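Local atomic coordinates of scyllo-inosose 3-dehydrogenase (Thermotoga maritima, PDB entry 3IP1), a protein that catalyses the NAD(+)-dependent oxidation of scyllo-inosose to 3-dehydro-scyllo-inosose, probably as a step in myo-inositol degradation. Residues A[55-65]-A[99-110]. Residues are numbered along the deposited sequence; the frame is centred on the assembly and turned at random.
Sequences PTEIIIKVKAC and FSGVVVEAGPEA
I60 lays its CD1 methyl against the rim of the F99 ring, in the ring plane, 3.8 Å from F99 CE2. Its CG1 lies anti to the carbonyl carbon (chi1 -60°), which carries CD1 toward the phenyl group, while I60 CG2 meets G101 CA at 3.7 Å. G101 fits tightly here: a beta carbon on it would collide with K61 O and I60 CG2. Cutting I60 back to an alanine here is likely to open a gap at the ring edge and leave F99 and G101 without these methyls. On the same face I58 CG2 rests against the adjacent methyls of A106 and A110, 3.6 Å from A110 CB. On the face of I59, K61 and E105, the I59 and V104 side chains pass obliquely with their CG2 methyls in contact, I59 CD1 lies alongside the E105 carboxylate, and K61 CB packs on V104 CG1.

Between these two layers of side chains the antiparallel ladder is interrupted by two classic beta bulges. At one, I59 O takes a nearly straight bond from V104 N (3.0 Å) and a weak one from E105 N; at the other, S100 O is gripped by both K63 N (2.8 Å) and A64 N, the latter approaching from above the carbonyl plane. Beyond the last strand pair a type I turn from G107 to A110 folds over P55, whose O accepts E109 N at 2.9 Å.

The pair belongs to the curled sheet of the GroES-like domain, with its C65–F99 end adjoining H97 and E98, ligands of a zinc site that holds cadmium here. Strand 164-168 flanks 57-66 and strand 124-127 flanks 98-106, both adding side chains around I60 and F99, whereas helix 185-192 packs on K63, A64 and V102.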
loop_
_atom_site.group_PDB
_atom_site.type_symbol
_atom_site.label_atom_id
_atom_site.label_comp_id
_atom_site.label_asym_id
_atom_site.label_seq_id
_atom_site.Cartn_x
_atom_site.Cartn_y
_atom_site.Cartn_z
ATOM N N PRO A 55 33.762 8.015 17.021
ATOM C CA PRO A 55 33.268 7.381 18.245
ATOM C C PRO A 55 32.139 6.349 18.020
ATOM O O PRO A 55 31.755 5.655 18.965
ATOM C CB PRO A 55 32.800 8.566 19.117
ATOM C CG PRO A 55 32.826 9.777 18.241
ATOM C CD PRO A 55 33.680 9.488 17.054
ATOM N N THR A 56 31.650 6.246 16.783
ATOM C CA THR A 56 30.545 5.336 16.416
ATOM C C THR A 56 31.041 4.016 15.816
ATOM O O THR A 56 30.244 3.142 15.499
ATOM C CB THR A 56 29.613 5.992 15.377
ATOM O OG1 THR A 56 30.424 6.495 14.311
ATOM C CG2 THR A 56 28.830 7.158 15.985
ATOM N N GLU A 57 32.352 3.876 15.654
ATOM C CA GLU A 57 32.923 2.699 15.017
ATOM C C GLU A 57 33.139 1.528 15.965
ATOM O O GLU A 57 33.286 1.706 17.178
ATOM C CB GLU A 57 34.235 3.057 14.305
ATOM C CG GLU A 57 34.004 3.960 13.089
ATOM C CD GLU A 57 35.297 4.442 12.421
ATOM O OE1 GLU A 57 36.342 4.544 13.111
ATOM O OE2 GLU A 57 35.260 4.714 11.196
ATOM N N ILE A 58 33.140 0.331 15.385
ATOM C CA ILE A 58 33.508 -0.905 16.071
ATOM C C ILE A 58 34.498 -1.674 15.208
ATOM O O ILE A 58 34.569 -1.477 13.995
ATOM C CB ILE A 58 32.284 -1.847 16.326
ATOM C CG1 ILE A 58 31.653 -2.287 14.980
ATOM C CG2 ILE A 58 31.263 -1.155 17.250
ATOM C CD1 ILE A 58 30.516 -3.331 15.063
ATOM N N ILE A 59 35.241 -2.558 15.855
ATOM C CA ILE A 59 36.150 -3.472 15.191
ATOM C C ILE A 59 35.608 -4.847 15.504
ATOM O O ILE A 59 35.285 -5.153 16.655
ATOM C CB ILE A 59 37.603 -3.316 15.734
ATOM C CG1 ILE A 59 38.176 -1.947 15.322
ATOM C CG2 ILE A 59 38.525 -4.427 15.217
ATOM C CD1 ILE A 59 39.430 -1.544 16.132
ATOM N N ILE A 60 35.511 -5.662 14.462
ATOM C CA ILE A 60 34.974 -7.000 14.537
ATOM C C ILE A 60 36.070 -8.019 14.215
ATOM O O ILE A 60 36.807 -7.860 13.251
ATOM C CB ILE A 60 33.830 -7.158 13.514
ATOM C CG1 ILE A 60 32.700 -6.148 13.803
ATOM C CG2 ILE A 60 33.317 -8.605 13.487
ATOM C CD1 ILE A 60 31.726 -5.936 12.602
ATOM N N LYS A 61 36.184 -9.059 15.022
ATOM C CA LYS A 61 37.061 -10.168 14.709
ATOM C C LYS A 61 36.257 -11.075 13.801
ATOM O O LYS A 61 35.242 -11.635 14.238
ATOM C CB LYS A 61 37.435 -10.876 16.008
ATOM C CG LYS A 61 38.321 -12.100 15.912
ATOM C CD LYS A 61 38.744 -12.477 17.353
ATOM C CE LYS A 61 39.404 -13.848 17.448
ATOM N NZ LYS A 61 40.459 -14.025 16.409
ATOM N N VAL A 62 36.677 -11.194 12.535
ATOM C CA VAL A 62 35.894 -11.950 11.542
ATOM C C VAL A 62 35.875 -13.441 11.861
ATOM O O VAL A 62 36.906 -14.052 12.156
ATOM C CB VAL A 62 36.390 -11.722 10.071
ATOM C CG1 VAL A 62 35.488 -12.422 9.055
ATOM C CG2 VAL A 62 36.508 -10.231 9.737
ATOM N N LYS A 63 34.693 -14.035 11.807
ATOM C CA LYS A 63 34.590 -15.479 11.914
ATOM C C LYS A 63 34.352 -16.146 10.568
ATOM O O LYS A 63 34.915 -17.200 10.293
ATOM C CB LYS A 63 33.481 -15.850 12.884
ATOM C CG LYS A 63 33.841 -15.644 14.335
ATOM C CD LYS A 63 34.480 -16.898 14.922
ATOM C CE LYS A 63 35.980 -16.709 15.132
ATOM N NZ LYS A 63 36.614 -17.872 15.859
ATOM N N ALA A 64 33.513 -15.549 9.727
ATOM C CA ALA A 64 33.218 -16.150 8.433
ATOM C C ALA A 64 32.965 -15.073 7.397
ATOM O O ALA A 64 32.473 -13.996 7.732
ATOM C CB ALA A 64 32.017 -17.112 8.533
ATOM N N CYS A 65 33.299 -15.367 6.142
ATOM C CA CYS A 65 33.058 -14.442 5.031
ATOM C C CYS A 65 32.817 -15.204 3.725
ATOM O O CYS A 65 33.670 -15.973 3.269
ATOM C CB CYS A 65 34.218 -13.462 4.858
ATOM S SG CYS A 65 33.766 -12.069 3.771
ATOM N N PHE A 99 29.668 -11.315 5.713
ATOM C CA PHE A 99 30.453 -11.741 6.863
ATOM C C PHE A 99 29.758 -11.650 8.209
ATOM O O PHE A 99 28.762 -10.935 8.365
ATOM C CB PHE A 99 31.754 -10.940 6.918
ATOM C CG PHE A 99 31.611 -9.600 7.595
ATOM C CD1 PHE A 99 31.051 -8.525 6.918
ATOM C CD2 PHE A 99 32.046 -9.424 8.904
ATOM C CE1 PHE A 99 30.921 -7.279 7.538
ATOM C CE2 PHE A 99 31.927 -8.195 9.543
ATOM C CZ PHE A 99 31.356 -7.110 8.863
ATOM N N SER A 100 30.343 -12.354 9.182
ATOM C CA SER A 100 29.979 -12.251 10.590
ATOM C C SER A 100 31.244 -12.401 11.462
ATOM O O SER A 100 32.332 -12.767 10.973
ATOM C CB SER A 100 28.987 -13.334 10.957
ATOM O OG SER A 100 29.612 -14.589 10.725
ATOM N N GLY A 101 31.105 -12.103 12.750
ATOM C CA GLY A 101 32.235 -12.145 13.660
ATOM C C GLY A 101 31.835 -11.647 15.031
ATOM O O GLY A 101 30.649 -11.565 15.344
ATOM N N VAL A 102 32.817 -11.340 15.869
ATOM C CA VAL A 102 32.507 -10.875 17.216
ATOM C C VAL A 102 33.122 -9.495 17.455
ATOM O O VAL A 102 34.231 -9.200 16.975
ATOM C CB VAL A 102 32.905 -11.919 18.316
ATOM C CG1 VAL A 102 32.293 -13.280 18.009
ATOM C CG2 VAL A 102 34.397 -12.054 18.435
ATOM N N VAL A 103 32.393 -8.644 18.166
ATOM C CA VAL A 103 32.899 -7.324 18.510
ATOM C C VAL A 103 34.079 -7.463 19.476
ATOM O O VAL A 103 33.974 -8.136 20.504
ATOM C CB VAL A 103 31.794 -6.398 19.100
ATOM C CG1 VAL A 103 32.353 -5.006 19.337
ATOM C CG2 VAL A 103 30.586 -6.316 18.126
ATOM N N VAL A 104 35.204 -6.849 19.124
ATOM C CA VAL A 104 36.369 -6.850 20.011
ATOM C C VAL A 104 36.702 -5.460 20.524
ATOM O O VAL A 104 37.485 -5.318 21.436
ATOM C CB VAL A 104 37.650 -7.530 19.405
ATOM C CG1 VAL A 104 37.409 -9.014 19.151
ATOM C CG2 VAL A 104 38.159 -6.785 18.155
ATOM N N GLU A 105 36.116 -4.438 19.923
ATOM C CA GLU A 105 36.267 -3.100 20.407
ATOM C C GLU A 105 35.122 -2.246 19.859
ATOM O O GLU A 105 34.707 -2.433 18.724
ATOM C CB GLU A 105 37.618 -2.537 19.966
ATOM C CG GLU A 105 37.857 -1.134 20.479
ATOM C CD GLU A 105 39.304 -0.689 20.424
ATOM O OE1 GLU A 105 39.644 0.252 21.188
ATOM O OE2 GLU A 105 40.089 -1.254 19.627
ATOM N N ALA A 106 34.631 -1.320 20.676
ATOM C CA ALA A 106 33.566 -0.384 20.299
ATOM C C ALA A 106 33.883 1.014 20.835
ATOM O O ALA A 106 34.289 1.162 21.987
ATOM C CB ALA A 106 32.226 -0.859 20.850
ATOM N N GLY A 107 33.683 2.037 20.009
ATOM C CA GLY A 107 33.801 3.422 20.457
ATOM C C GLY A 107 32.697 3.795 21.429
ATOM O O GLY A 107 31.733 3.035 21.586
ATOM N N PRO A 108 32.836 4.956 22.100
ATOM C CA PRO A 108 31.914 5.400 23.144
ATOM C C PRO A 108 30.459 5.540 22.674
ATOM O O PRO A 108 29.541 5.284 23.455
ATOM C CB PRO A 108 32.500 6.764 23.589
ATOM C CG PRO A 108 33.416 7.182 22.496
ATOM C CD PRO A 108 33.985 5.868 21.984
ATOM N N GLU A 109 30.262 5.897 21.405
ATOM C CA GLU A 109 28.929 6.105 20.829
ATOM C C GLU A 109 28.539 4.992 19.844
ATOM O O GLU A 109 27.665 5.202 18.995
ATOM C CB GLU A 109 28.887 7.444 20.081
ATOM C CG GLU A 109 29.018 8.698 20.927
ATOM C CD GLU A 109 29.370 9.942 20.090
ATOM O OE1 GLU A 109 28.968 10.033 18.905
ATOM O OE2 GLU A 109 30.057 10.847 20.608
ATOM N N ALA A 110 29.206 3.837 19.925
ATOM C CA ALA A 110 28.936 2.740 18.992
ATOM C C ALA A 110 27.784 1.874 19.496
ATOM O O ALA A 110 27.984 0.920 20.244
ATOM C CB ALA A 110 30.198 1.901 18.748
#